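Local atomic coordinates of isomaltodextranase (Arthrobacter globiformis, PDB entry 5AWO), a protein that hydrolyses (1->6)-alpha-D-glucosidic linkages in dextran-type polysaccharides, removing successive isomaltose units from the non-reducing ends of the chains. Residues V61-L66 and N112-R117; N42-S47 and G315-A320; A568-W573 and A600-W605; L430-N435 and T466-H471. One frame throughout, in Å; residues are numbered along the deposited sequence. Where two conformers were deposited one is given.

Contact 1 of 4, residues V61-L66 and N112-R117; sequences VNIDWL and NYLAAR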
loop_
_atom_site.group_PDB
_atom_site.type_symbol
_atom_site.label_atom_id
_atom_site.label_comp_id
_atom_site.label_asym_id
_atom_site.label_seq_id
_atom_site.Cartn_x
_atom_site.Cartn_y
_atom_site.Cartn_z
ATOM N N VAL A 61 9.879 21.214 17.751
ATOM C CA VAL A 61 11.251 21.314 17.255
ATOM C C VAL A 61 11.449 20.350 16.075
ATOM O O VAL A 61 12.058 20.702 15.069
ATOM C CB VAL A 61 12.284 21.137 18.384
ATOM C CG1 VAL A 61 13.701 21.172 17.848
ATOM C CG2 VAL A 61 12.146 22.275 19.404
ATOM N N ASN A 62 10.875 19.156 16.164
ATOM C CA ASN A 62 10.911 18.263 14.995
ATOM C C ASN A 62 10.216 18.834 13.776
ATOM O O ASN A 62 10.742 18.765 12.660
ATOM C CB ASN A 62 10.320 16.889 15.327
ATOM C CG ASN A 62 11.281 16.017 16.115
ATOM O OD1 ASN A 62 11.131 15.781 17.325
ATOM N ND2 ASN A 62 12.312 15.573 15.441
ATOM N N ILE A 63 9.034 19.436 13.968
ATOM C CA ILE A 63 8.335 20.052 12.861
ATOM C C ILE A 63 9.194 21.162 12.209
ATOM O O ILE A 63 9.263 21.260 10.984
ATOM C CB ILE A 63 6.967 20.640 13.269
ATOM C CG1 ILE A 63 5.989 19.493 13.571
ATOM C CG2 ILE A 63 6.419 21.578 12.201
ATOM C CD1 ILE A 63 4.703 19.955 14.213
ATOM N N ASP A 64 9.795 22.002 13.045
ATOM C CA ASP A 64 10.608 23.112 12.522
ATOM C C ASP A 64 11.812 22.578 11.737
ATOM O O ASP A 64 12.157 23.108 10.684
ATOM C CB ASP A 64 11.046 24.042 13.655
ATOM C CG ASP A 64 9.883 24.818 14.272
ATOM O OD1 ASP A 64 8.831 24.913 13.631
ATOM O OD2 ASP A 64 10.068 25.333 15.405
ATOM N N TRP A 65 12.394 21.493 12.230
ATOM C CA TRP A 65 13.486 20.809 11.537
ATOM C C TRP A 65 12.999 20.231 10.210
ATOM O O TRP A 65 13.637 20.414 9.190
ATOM C CB TRP A 65 14.086 19.735 12.443
ATOM C CG TRP A 65 14.908 18.671 11.770
ATOM C CD1 TRP A 65 16.116 18.812 11.141
ATOM C CD2 TRP A 65 14.570 17.290 11.675
ATOM N NE1 TRP A 65 16.552 17.601 10.684
ATOM C CE2 TRP A 65 15.629 16.643 11.019
ATOM C CE3 TRP A 65 13.489 16.524 12.133
ATOM C CZ2 TRP A 65 15.620 15.280 10.764
ATOM C CZ3 TRP A 65 13.488 15.163 11.886
ATOM C CH2 TRP A 65 14.544 14.556 11.204
ATOM N N LEU A 66 11.834 19.580 10.200
ATOM C CA LEU A 66 11.298 19.056 8.965
ATOM C C LEU A 66 11.026 20.170 7.976
ATOM O O LEU A 66 11.304 20.054 6.791
ATOM C CB LEU A 66 9.993 18.281 9.188
ATOM C CG LEU A 66 10.160 16.995 9.997
ATOM C CD1 LEU A 66 8.788 16.560 10.462
ATOM C CD2 LEU A 66 10.851 15.915 9.188
ATOM N N ASN A 112 -2.733 24.227 11.664
ATOM C CA ASN A 112 -2.408 25.540 11.109
ATOM C C ASN A 112 -0.913 25.877 11.151
ATOM O O ASN A 112 -0.384 26.479 10.196
ATOM C CB ASN A 112 -3.204 26.636 11.810
ATOM C CG ASN A 112 -2.987 27.987 11.169
ATOM O OD1 ASN A 112 -3.420 28.215 10.044
ATOM N ND2 ASN A 112 -2.266 28.867 11.854
ATOM N N TYR A 113 -0.229 25.511 12.238
ATOM C CA TYR A 113 1.208 25.722 12.386
ATOM C C TYR A 113 1.912 24.975 11.245
ATOM O O TYR A 113 2.800 25.516 10.579
ATOM C CB TYR A 113 1.671 25.215 13.765
ATOM C CG TYR A 113 3.127 25.448 14.116
ATOM C CD1 TYR A 113 4.130 24.607 13.628
ATOM C CD2 TYR A 113 3.516 26.509 14.951
ATOM C CE1 TYR A 113 5.461 24.814 13.959
ATOM C CE2 TYR A 113 4.839 26.729 15.271
ATOM C CZ TYR A 113 5.814 25.889 14.762
ATOM O OH TYR A 113 7.136 26.111 15.096
ATOM N N LEU A 114 1.495 23.730 11.012
ATOM C CA LEU A 114 2.016 22.947 9.877
ATOM C C LEU A 114 1.706 23.613 8.526
ATOM O O LEU A 114 2.580 23.739 7.661
ATOM C CB LEU A 114 1.481 21.497 9.944
ATOM C CG LEU A 114 2.149 20.613 11.006
ATOM C CD1 LEU A 114 1.256 19.475 11.491
ATOM C CD2 LEU A 114 3.471 20.056 10.500
ATOM N N ALA A 115 0.480 24.081 8.342
ATOM C CA ALA A 115 0.089 24.773 7.107
ATOM C C ALA A 115 0.988 25.977 6.811
ATOM O O ALA A 115 1.395 26.181 5.656
ATOM C CB ALA A 115 -1.358 25.213 7.196
ATOM N N ALA A 116 1.364 26.715 7.850
ATOM C CA ALA A 116 2.234 27.904 7.651
ATOM C C ALA A 116 3.610 27.498 7.139
ATOM O O ALA A 116 4.353 28.310 6.551
ATOM C CB ALA A 116 2.365 28.710 8.942
ATOM N N ARG A 117 3.952 26.226 7.365
ATOM C CA ARG A 117 5.230 25.667 6.945
ATOM C C ARG A 117 5.093 24.718 5.738
ATOM O O ARG A 117 5.996 23.922 5.486
ATOM C CB ARG A 117 5.889 24.989 8.144
ATOM C CG ARG A 117 6.310 26.006 9.192
ATOM C CD ARG A 117 6.509 25.473 10.599
ATOM N NE ARG A 117 6.887 26.556 11.512
ATOM C CZ ARG A 117 6.057 27.501 11.969
ATOM N NH1 ARG A 117 4.780 27.518 11.628
ATOM N NH2 ARG A 117 6.513 28.440 12.798
HETATM O O HOH W 1 9.650 26.813 11.289
#
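The ring of Y113 meets D64 and I63 at its edge, with D64 OD1 and I63 CG2 both close to the ring plane, while R117 lies across one face. R117 NH1 sits 3.4 Å above that plane, over the ring centre, and Y113 CZ in turn lies over the middle of the guanidinium. The carboxylate of D64 is turned only 29° from the ring, and Y113 OH donates to D64 OD1 at 2.5 Å on its syn side. R117 NE adds a weak, bent hydrogen bond to D64 OD1 at 3.3 Å, part of a salt bridge, and a water accepts from R117 NE and donates weakly to D64 OD1. R117 NH1 donates to Y113 O at 3.0 Å, close to the guanidinium plane, which helps hold the group over the ring. With CG anti to the backbone N (chi1 -176°), Y113 extends toward helix 56-68, where K60 NZ hydrogen-bonds the hydroxyl and forms a salt bridge with D64 OD2. A phenylalanine in place of Y113 would probably keep the surface under R117 but leave D64 OD1 without its short bond and K60 without one of its acceptors. Deeper in, I63 CG2 packs 3.8 Å from Y113 CE1 and 3.7 Å from L114 CD2, and both I63 and L114 rest on A78 of strand 77-79. The two helices run nearly parallel, their segment axes 21° apart and 10.9 Å at closest approach, with an apolar side against the strand and a charged side further out, the arrangement of neighbouring helices on the outside of a TIM barrel.

Contact 2 of 4, residues N42-S47 and G315-A320; sequences NIYGYS and GDFMRA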
loop_
_atom_site.group_PDB
_atom_site.type_symbol
_atom_site.label_atom_id
_atom_site.label_comp_id
_atom_site.label_asym_id
_atom_site.label_seq_id
_atom_site.Cartn_x
_atom_site.Cartn_y
_atom_site.Cartn_z
ATOM N N ASN A 42 7.163 10.539 11.411
ATOM C CA ASN A 42 6.395 10.051 12.549
ATOM C C ASN A 42 7.189 10.150 13.839
ATOM O O ASN A 42 8.398 9.983 13.829
ATOM C CB ASN A 42 5.955 8.601 12.274
ATOM C CG ASN A 42 5.016 8.040 13.342
ATOM O OD1 ASN A 42 5.426 7.681 14.425
ATOM N ND2 ASN A 42 3.713 7.914 12.995
ATOM N N ILE A 43 6.493 10.410 14.944
ATOM C CA ILE A 43 7.090 10.604 16.255
ATOM C C ILE A 43 7.680 9.333 16.881
ATOM O O ILE A 43 8.213 9.392 17.965
ATOM C CB ILE A 43 6.059 11.192 17.277
ATOM C CG1 ILE A 43 4.964 10.170 17.629
ATOM C CG2 ILE A 43 5.473 12.499 16.770
ATOM C CD1 ILE A 43 4.142 10.508 18.850
ATOM N N TYR A 44 7.595 8.187 16.204
ATOM C CA TYR A 44 8.012 6.910 16.808
ATOM C C TYR A 44 9.481 6.902 17.238
ATOM O O TYR A 44 9.806 6.260 18.218
ATOM C CB TYR A 44 7.773 5.807 15.798
ATOM C CG TYR A 44 7.969 4.387 16.257
ATOM C CD1 TYR A 44 6.924 3.675 16.846
ATOM C CD2 TYR A 44 9.201 3.705 16.052
ATOM C CE1 TYR A 44 7.080 2.356 17.233
ATOM C CE2 TYR A 44 9.346 2.387 16.413
ATOM C CZ TYR A 44 8.298 1.712 16.983
ATOM O OH TYR A 44 8.459 0.394 17.326
ATOM N N GLY A 45 10.359 7.628 16.538
ATOM C CA GLY A 45 11.764 7.680 16.914
ATOM C C GLY A 45 11.985 8.331 18.252
ATOM O O GLY A 45 12.985 8.054 18.915
ATOM N N TYR A 46 11.068 9.206 18.653
ATOM C CA TYR A 46 11.055 9.725 20.007
ATOM C C TYR A 46 10.358 8.752 20.949
ATOM O O TYR A 46 10.908 8.324 21.966
ATOM C CB TYR A 46 10.354 11.108 20.102
ATOM C CG TYR A 46 10.395 11.614 21.538
ATOM C CD1 TYR A 46 9.486 11.174 22.498
ATOM C CD2 TYR A 46 11.424 12.458 21.960
ATOM C CE1 TYR A 46 9.576 11.584 23.818
ATOM C CE2 TYR A 46 11.488 12.897 23.263
ATOM C CZ TYR A 46 10.593 12.434 24.199
ATOM O OH TYR A 46 10.667 12.853 25.523
ATOM N N SER A 47 9.113 8.393 20.641
ATOM C CA SER A 47 8.279 7.781 21.642
ATOM C C SER A 47 8.639 6.339 21.936
ATOM O O SER A 47 8.460 5.871 23.061
ATOM C CB SER A 47 6.781 7.898 21.259
ATOM O OG SER A 47 6.348 9.243 21.412
ATOM N N GLY A 315 5.709 -0.775 4.994
ATOM C CA GLY A 315 6.853 -1.336 5.698
ATOM C C GLY A 315 7.245 -0.623 6.965
ATOM O O GLY A 315 8.330 -0.852 7.486
ATOM N N ASP A 316 6.364 0.231 7.481
ATOM C CA ASP A 316 6.519 0.894 8.777
ATOM C C ASP A 316 7.512 2.039 8.714
ATOM O O ASP A 316 7.472 2.810 7.739
ATOM C CB ASP A 316 6.757 -0.092 9.936
ATOM C CG ASP A 316 6.246 0.444 11.259
ATOM O OD1 ASP A 316 5.127 1.002 11.277
ATOM O OD2 ASP A 316 6.941 0.230 12.297
ATOM N N PHE A 317 8.388 2.182 9.708
ATOM C CA PHE A 317 9.180 3.384 9.868
ATOM C C PHE A 317 10.638 3.140 9.582
ATOM O O PHE A 317 11.164 2.072 9.922
ATOM C CB PHE A 317 9.071 3.910 11.302
ATOM C CG PHE A 317 7.663 4.175 11.726
ATOM C CD1 PHE A 317 6.810 4.928 10.927
ATOM C CD2 PHE A 317 7.185 3.691 12.919
ATOM C CE1 PHE A 317 5.483 5.158 11.315
ATOM C CE2 PHE A 317 5.869 3.944 13.321
ATOM C CZ PHE A 317 5.014 4.654 12.508
ATOM N N MET A 318 11.238 4.101 8.887
ATOM C CA MET A 318 12.678 4.104 8.626
ATOM C C MET A 318 13.401 4.811 9.774
ATOM O O MET A 318 13.123 5.971 10.078
ATOM C CB MET A 318 12.991 4.772 7.287
ATOM C CG MET A 318 12.454 3.977 6.128
ATOM S SD MET A 318 12.907 4.638 4.526
ATOM C CE MET A 318 11.791 6.027 4.431
ATOM N N ARG A 319 14.337 4.085 10.384
ATOM C CA ARG A 319 15.109 4.587 11.523
ATOM C C ARG A 319 16.602 4.548 11.086
ATOM O O ARG A 319 17.347 3.587 11.337
ATOM C CB ARG A 319 14.841 3.774 12.773
ATOM C CG ARG A 319 13.368 3.731 13.205
ATOM C CD ARG A 319 13.196 3.207 14.638
ATOM N NE ARG A 319 13.788 4.170 15.537
ATOM C CZ ARG A 319 14.280 3.924 16.745
ATOM N NH1 ARG A 319 14.134 2.751 17.352
ATOM N NH2 ARG A 319 14.895 4.912 17.369
ATOM N N ALA A 320 16.985 5.537 10.301
ATOM C CA ALA A 320 18.287 5.448 9.589
ATOM C C ALA A 320 19.459 5.252 10.531
ATOM O O ALA A 320 20.385 4.472 10.249
ATOM C CB ALA A 320 18.519 6.676 8.733
#
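An asparagine cap at the start of helix 44-50 doubles as a flat platform for F317: N42 meets this ring with its amide while gripping the backbone of its own segment. N42 OD1 accepts from Y44 N at 2.9 Å, the capping bond, and the torsion that holds CG anti to the backbone N (chi1 -174°) directs the amide toward F317. Amide and ring are stacked, their planes 28° apart, with N42 CG 3.5 Å from F317 CZ. A leucine at N42 would probably still touch F317 but leave Y44 N without its capping acceptor and the start of the helix less firmly fixed. Y44 receives the other side of the F317 rim: F317 CD2 lies over one face of the tyrosine ring, offset from its centre and 3.5 Å from Y44 CG. The two rings are oblique to each other, at 42°, with centroids 5.0 Å apart. The segments lie at the C-terminal ends of parallel strands 39-42 and 312-314 of the TIM barrel, where glycoside hydrolases of this fold keep their active site; the side chain of Y44 is about 8 Å from that of D201, the probable nucleophile. R319 bends at chi3 and brings CD to the edge of the tyrosine ring, 4.3 Å from Y44 CD2. The backbone of D271 holds both polar ends, its N bonded to Y44 OH and its O to R319 NH1. D316 OD1 lies over one face of the F317 ring, 3.6 Å from its plane, and is itself held by salt bridges to R199 and R265.

Contact 3 of 4, residues A568-W573 and A600-W605; sequences ATWDTW and AINLNW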
loop_
_atom_site.group_PDB
_atom_site.type_symbol
_atom_site.label_atom_id
_atom_site.label_comp_id
_atom_site.label_asym_id
_atom_site.label_seq_id
_atom_site.Cartn_x
_atom_site.Cartn_y
_atom_site.Cartn_z
ATOM N N ALA A 568 -5.808 -23.228 -30.441
ATOM C CA ALA A 568 -5.777 -24.685 -30.371
ATOM C C ALA A 568 -5.445 -25.236 -29.000
ATOM O O ALA A 568 -6.040 -26.216 -28.553
ATOM C CB ALA A 568 -4.795 -25.238 -31.397
ATOM N N THR A 569 -4.466 -24.628 -28.337
ATOM C CA THR A 569 -4.011 -25.149 -27.063
ATOM C C THR A 569 -3.735 -23.964 -26.150
ATOM O O THR A 569 -3.626 -22.843 -26.610
ATOM C CB THR A 569 -2.716 -25.956 -27.211
ATOM O OG1 THR A 569 -1.648 -25.072 -27.552
ATOM C CG2 THR A 569 -2.839 -27.052 -28.311
ATOM N N TRP A 570 -3.649 -24.244 -24.864
ATOM C CA TRP A 570 -3.291 -23.226 -23.876
ATOM C C TRP A 570 -1.848 -22.722 -24.039
ATOM O O TRP A 570 -1.536 -21.654 -23.517
ATOM C CB TRP A 570 -3.542 -23.745 -22.456
ATOM C CG TRP A 570 -5.011 -23.706 -22.079
ATOM C CD1 TRP A 570 -5.831 -24.783 -21.873
ATOM C CD2 TRP A 570 -5.824 -22.539 -21.890
ATOM N NE1 TRP A 570 -7.102 -24.353 -21.568
ATOM C CE2 TRP A 570 -7.131 -22.985 -21.576
ATOM C CE3 TRP A 570 -5.583 -21.158 -21.963
ATOM C CZ2 TRP A 570 -8.181 -22.100 -21.321
ATOM C CZ3 TRP A 570 -6.615 -20.289 -21.707
ATOM C CH2 TRP A 570 -7.904 -20.757 -21.391
ATOM N N ASP A 571 -1.004 -23.466 -24.772
ATOM C CA ASP A 571 0.367 -23.036 -25.162
ATOM C C ASP A 571 0.426 -22.121 -26.391
ATOM O O ASP A 571 1.511 -21.701 -26.796
ATOM C CB ASP A 571 1.241 -24.248 -25.522
ATOM C CG ASP A 571 1.497 -25.165 -24.368
ATOM O OD1 ASP A 571 0.977 -24.902 -23.261
ATOM O OD2 ASP A 571 2.215 -26.171 -24.578
ATOM N N THR A 572 -0.715 -21.856 -27.017
ATOM C CA THR A 572 -0.787 -20.959 -28.150
ATOM C C THR A 572 -1.159 -19.555 -27.686
ATOM O O THR A 572 -2.106 -19.394 -26.923
ATOM C CB THR A 572 -1.851 -21.452 -29.168
ATOM O OG1 THR A 572 -1.674 -22.853 -29.387
ATOM C CG2 THR A 572 -1.733 -20.729 -30.478
ATOM N N TRP A 573 -0.448 -18.550 -28.197
ATOM C CA TRP A 573 -0.677 -17.156 -27.845
ATOM C C TRP A 573 -1.065 -16.349 -29.077
ATOM O O TRP A 573 -0.487 -16.523 -30.168
ATOM C CB TRP A 573 0.588 -16.563 -27.167
ATOM C CG TRP A 573 0.958 -17.330 -25.918
ATOM C CD1 TRP A 573 1.700 -18.451 -25.840
ATOM C CD2 TRP A 573 0.563 -17.020 -24.566
ATOM N NE1 TRP A 573 1.792 -18.887 -24.532
ATOM C CE2 TRP A 573 1.102 -18.017 -23.734
ATOM C CE3 TRP A 573 -0.200 -16.007 -23.992
ATOM C CZ2 TRP A 573 0.900 -18.030 -22.347
ATOM C CZ3 TRP A 573 -0.405 -16.025 -22.627
ATOM C CH2 TRP A 573 0.138 -17.023 -21.824
ATOM N N ALA A 600 -12.791 -17.622 -20.838
ATOM C CA ALA A 600 -11.620 -17.280 -20.032
ATOM C C ALA A 600 -10.439 -16.947 -20.947
ATOM O O ALA A 600 -10.387 -17.395 -22.096
ATOM C CB ALA A 600 -11.267 -18.438 -19.127
ATOM N N ILE A 601 -9.486 -16.158 -20.444
ATOM C CA ILE A 601 -8.203 -15.985 -21.116
ATOM C C ILE A 601 -7.104 -15.999 -20.087
ATOM O O ILE A 601 -7.351 -15.794 -18.900
ATOM C CB ILE A 601 -8.051 -14.666 -21.910
ATOM C CG1 ILE A 601 -7.850 -13.445 -20.984
ATOM C CG2 ILE A 601 -9.210 -14.477 -22.884
ATOM C CD1 ILE A 601 -7.534 -12.156 -21.727
ATOM N N ASN A 602 -5.892 -16.225 -20.569
ATOM C CA ASN A 602 -4.675 -15.893 -19.807
ATOM C C ASN A 602 -4.080 -14.672 -20.479
ATOM O O ASN A 602 -4.074 -14.581 -21.706
ATOM C CB ASN A 602 -3.703 -17.045 -19.803
ATOM C CG ASN A 602 -4.193 -18.219 -18.976
ATOM O OD1 ASN A 602 -4.938 -18.042 -18.017
ATOM N ND2 ASN A 602 -3.770 -19.428 -19.335
ATOM N N LEU A 603 -3.586 -13.711 -19.701
ATOM C CA LEU A 603 -3.117 -12.462 -20.256
ATOM C C LEU A 603 -1.622 -12.304 -20.026
ATOM O O LEU A 603 -1.165 -12.369 -18.883
ATOM C CB LEU A 603 -3.865 -11.273 -19.647
ATOM C CG LEU A 603 -3.533 -9.909 -20.231
ATOM C CD1 LEU A 603 -4.067 -9.759 -21.661
ATOM C CD2 LEU A 603 -4.071 -8.804 -19.351
ATOM N N ASN A 604 -0.875 -12.078 -21.108
ATOM C CA ASN A 604 0.574 -11.864 -21.037
ATOM C C ASN A 604 0.942 -10.399 -20.930
ATOM O O ASN A 604 1.730 -10.018 -20.056
ATOM C CB ASN A 604 1.228 -12.471 -22.272
ATOM C CG ASN A 604 2.725 -12.664 -22.122
ATOM O OD1 ASN A 604 3.321 -12.549 -21.026
ATOM N ND2 ASN A 604 3.338 -12.987 -23.209
ATOM N N TRP A 605 0.396 -9.553 -21.794
ATOM C CA TRP A 605 0.694 -8.144 -21.781
ATOM C C TRP A 605 -0.316 -7.333 -22.546
ATOM O O TRP A 605 -1.127 -7.907 -23.296
ATOM C CB TRP A 605 2.118 -7.857 -22.283
ATOM C CG TRP A 605 2.597 -8.453 -23.626
ATOM C CD1 TRP A 605 3.551 -9.387 -23.779
ATOM C CD2 TRP A 605 2.204 -8.064 -24.965
ATOM N NE1 TRP A 605 3.791 -9.639 -25.126
ATOM C CE2 TRP A 605 2.971 -8.833 -25.864
ATOM C CE3 TRP A 605 1.287 -7.146 -25.481
ATOM C CZ2 TRP A 605 2.828 -8.724 -27.260
ATOM C CZ3 TRP A 605 1.149 -7.042 -26.875
ATOM C CH2 TRP A 605 1.920 -7.826 -27.732
HETATM O O HOH W 2 -1.649 -19.858 -21.328
#
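A single water joins the turn to the strand here: it donates to W570 O at 2.8 Å and accepts from N602 ND2 at 2.9 Å, while the direct approaches are packing of the two indoles on side chains and backbone oxygens. Two tryptophans of 568-573 frame it. W570 brings its six-membered ring to the amide of N602, with W570 CE3 3.6 Å from N602 ND2 and the ring and amide planes 39° apart, and at its far end the ring edge points at A600 O, 4.2 Å from W570 CH2. W573 reaches further along the strand, its CZ3 3.9 Å from N604 CB and 4.0 Å from N602 O. Its CG stands anti to the carbonyl carbon (chi1 -59°), which turns the indole toward 600-605, and W570 O lies over one of its faces. Both rings have further support: H493 meets W570, F501 packs edge-to-face on W573, and P494 O accepts from W573 NE1. The backbone between the tryptophans is a type I turn, T569 to T572, closed by T572 N to T569 O and braced by a 2.9 Å hydrogen bond between T569 OG1 and T572 OG1. Where W573 meets the strand, N604 and W605 both face R533, a classic beta bulge. Here the loop between strands 555-564 and 574-582 is packed on inner strand 601-609 within the CBM35 beta-sandwich.

Contact 4 of 4, residues L430-N435 and T466-H471; sequences LATGGN and TPPKMH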
loop_
_atom_site.group_PDB
_atom_site.type_symbol
_atom_site.label_atom_id
_atom_site.label_comp_id
_atom_site.label_asym_id
_atom_site.label_seq_id
_atom_site.Cartn_x
_atom_site.Cartn_y
_atom_site.Cartn_z
ATOM N N LEU A 430 10.091 -8.009 -21.871
ATOM C CA LEU A 430 10.197 -6.939 -22.869
ATOM C C LEU A 430 10.975 -7.422 -24.084
ATOM O O LEU A 430 11.787 -8.333 -23.987
ATOM C CB LEU A 430 10.908 -5.729 -22.283
ATOM C CG LEU A 430 10.387 -5.237 -20.942
ATOM C CD1 LEU A 430 11.236 -4.053 -20.525
ATOM C CD2 LEU A 430 8.912 -4.888 -21.022
ATOM N N ALA A 431 10.719 -6.786 -25.226
ATOM C CA ALA A 431 11.380 -7.133 -26.482
ATOM C C ALA A 431 12.463 -6.103 -26.862
ATOM O O ALA A 431 13.171 -6.292 -27.858
ATOM C CB ALA A 431 10.339 -7.222 -27.593
ATOM N N THR A 432 12.577 -5.031 -26.069
ATOM C CA THR A 432 13.275 -3.787 -26.435
ATOM C C THR A 432 14.605 -3.487 -25.743
ATOM O O THR A 432 15.313 -2.577 -26.157
ATOM C CB THR A 432 12.422 -2.565 -26.048
ATOM O OG1 THR A 432 12.096 -2.621 -24.644
ATOM C CG2 THR A 432 11.140 -2.517 -26.858
ATOM N N GLY A 433 14.903 -4.175 -24.650
ATOM C CA GLY A 433 15.977 -3.680 -23.750
ATOM C C GLY A 433 15.604 -2.316 -23.202
ATOM O O GLY A 433 14.434 -1.914 -23.226
ATOM N N GLY A 434 16.582 -1.602 -22.640
ATOM C CA GLY A 434 16.326 -0.273 -22.145
ATOM C C GLY A 434 17.574 0.435 -21.680
ATOM O O GLY A 434 18.583 -0.216 -21.401
ATOM N N ASN A 435 17.501 1.760 -21.649
ATOM C CA ASN A 435 18.550 2.574 -21.055
ATOM C C ASN A 435 18.524 2.317 -19.540
ATOM O O ASN A 435 17.437 2.289 -18.940
ATOM C CB ASN A 435 18.313 4.052 -21.319
ATOM C CG ASN A 435 19.273 4.938 -20.552
ATOM O OD1 ASN A 435 19.007 5.331 -19.397
ATOM N ND2 ASN A 435 20.419 5.227 -21.159
ATOM N N THR A 466 14.685 2.502 -18.933
ATOM C CA THR A 466 13.840 3.219 -19.878
ATOM C C THR A 466 13.928 2.559 -21.264
ATOM O O THR A 466 14.888 2.794 -22.018
ATOM C CB THR A 466 14.249 4.703 -19.970
ATOM O OG1 THR A 466 14.329 5.288 -18.654
ATOM C CG2 THR A 466 13.244 5.513 -20.784
ATOM N N PRO A 467 12.945 1.706 -21.592
ATOM C CA PRO A 467 12.858 1.117 -22.930
ATOM C C PRO A 467 12.751 2.204 -23.994
ATOM O O PRO A 467 12.050 3.187 -23.784
ATOM C CB PRO A 467 11.549 0.321 -22.866
ATOM C CG PRO A 467 11.446 -0.072 -21.424
ATOM C CD PRO A 467 11.933 1.132 -20.690
ATOM N N PRO A 468 13.459 2.020 -25.117
ATOM C CA PRO A 468 13.160 2.859 -26.284
ATOM C C PRO A 468 11.793 2.480 -26.848
ATOM O O PRO A 468 11.356 1.338 -26.685
ATOM C CB PRO A 468 14.288 2.515 -27.264
ATOM C CG PRO A 468 14.706 1.149 -26.913
ATOM C CD PRO A 468 14.407 0.946 -25.435
ATOM N N LYS A 469 11.112 3.433 -27.473
ATOM C CA LYS A 469 9.796 3.179 -28.065
ATOM C C LYS A 469 9.826 3.395 -29.577
ATOM O O LYS A 469 10.051 4.509 -30.034
ATOM C CB LYS A 469 8.758 4.107 -27.440
ATOM C CG LYS A 469 8.555 3.868 -25.950
ATOM C CD LYS A 469 7.580 4.854 -25.368
ATOM C CE LYS A 469 7.355 4.599 -23.887
ATOM N NZ LYS A 469 6.200 5.384 -23.382
ATOM N N MET A 470 9.633 2.322 -30.337
ATOM C CA MET A 470 9.380 2.430 -31.775
ATOM C C MET A 470 7.945 2.912 -31.957
ATOM O O MET A 470 7.020 2.328 -31.390
ATOM C CB MET A 470 9.547 1.078 -32.469
ATOM C CG MET A 470 10.982 0.621 -32.673
ATOM S SD MET A 470 11.043 -1.004 -33.462
ATOM C CE MET A 470 12.789 -1.383 -33.321
ATOM N N HIS A 471 7.765 3.976 -32.738
ATOM C CA HIS A 471 6.438 4.570 -33.000
ATOM C C HIS A 471 5.505 4.643 -31.776
ATOM O O HIS A 471 4.286 4.458 -31.884
ATOM C CB HIS A 471 5.749 3.878 -34.199
ATOM C CG HIS A 471 6.185 2.462 -34.431
ATOM N ND1 HIS A 471 7.265 2.136 -35.222
ATOM C CD2 HIS A 471 5.676 1.287 -33.987
ATOM C CE1 HIS A 471 7.408 0.823 -35.251
ATOM N NE2 HIS A 471 6.457 0.284 -34.508
HETATM O O HOH W 3 16.904 5.077 -17.649
#
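N435 and T466 pair as antiparallel, hydrogen-bonded neighbours, N435 N donating to T466 O and T466 N to N435 O, each at 2.8 Å. The two bonds differ in approach: T466 N lies in the carbonyl plane of its acceptor, whereas N435 N comes from above the plane of T466 O, 53° out of it. Both side chains stand on the same face of the sheet, where a water bridges N435 OD1 and T466 OG1; N444 OD1 takes the amide end at N435 ND2. Next along, the backbones close up tightly, G434 CA being 3.8 Å from P467 CA, a spacing that the missing side chain of G434 makes possible. G433 O then receives a CA-H...O contact from P467 CA at 3.4 Å. The same oxygen accepts from T432 OG1, 2.8 Å away in the carbonyl plane, because the hydroxyl sits between the backbone N and the carbonyl carbon (chi1 56°). That placement also sets T432 OG1 beside P467 CB, at 3.5 Å, while P468 CD lies against T432 O. L430 CD1 touches P467 CG more loosely, at 4.1 Å, and both side chains rest on W405 of strand 405-410. The N435-T466 pair joins the start of strand 434-438 to the end of strand 460-466 in the antiparallel sheet of the beta-sandwich domain that follows the barrel, and the prolines carry the chain on, past K469, to strand 473-477.

From the N terminus, the chain first enters contact 2, whose 42-47 segment waits for 315-320, some 270 residues later. Contact 1 opens and closes inside that long loop, joining successive helices 56-68 and 107-116 on the barrel's outside; the centres of contacts 1 and 2 are about 18 Å apart, and the two do not touch. After the barrel, contact 4 closes a 30-residue loop within the sheet of the beta-sandwich domain that follows it, and contact 3 a slightly shorter one in the carbohydrate-binding module. These last two stand in series, neither nested nor crossing, with nearest atoms about 7 Å apart. Contacts 1 and 3 lie on opposite sides of the molecule, about 55 Å between centres.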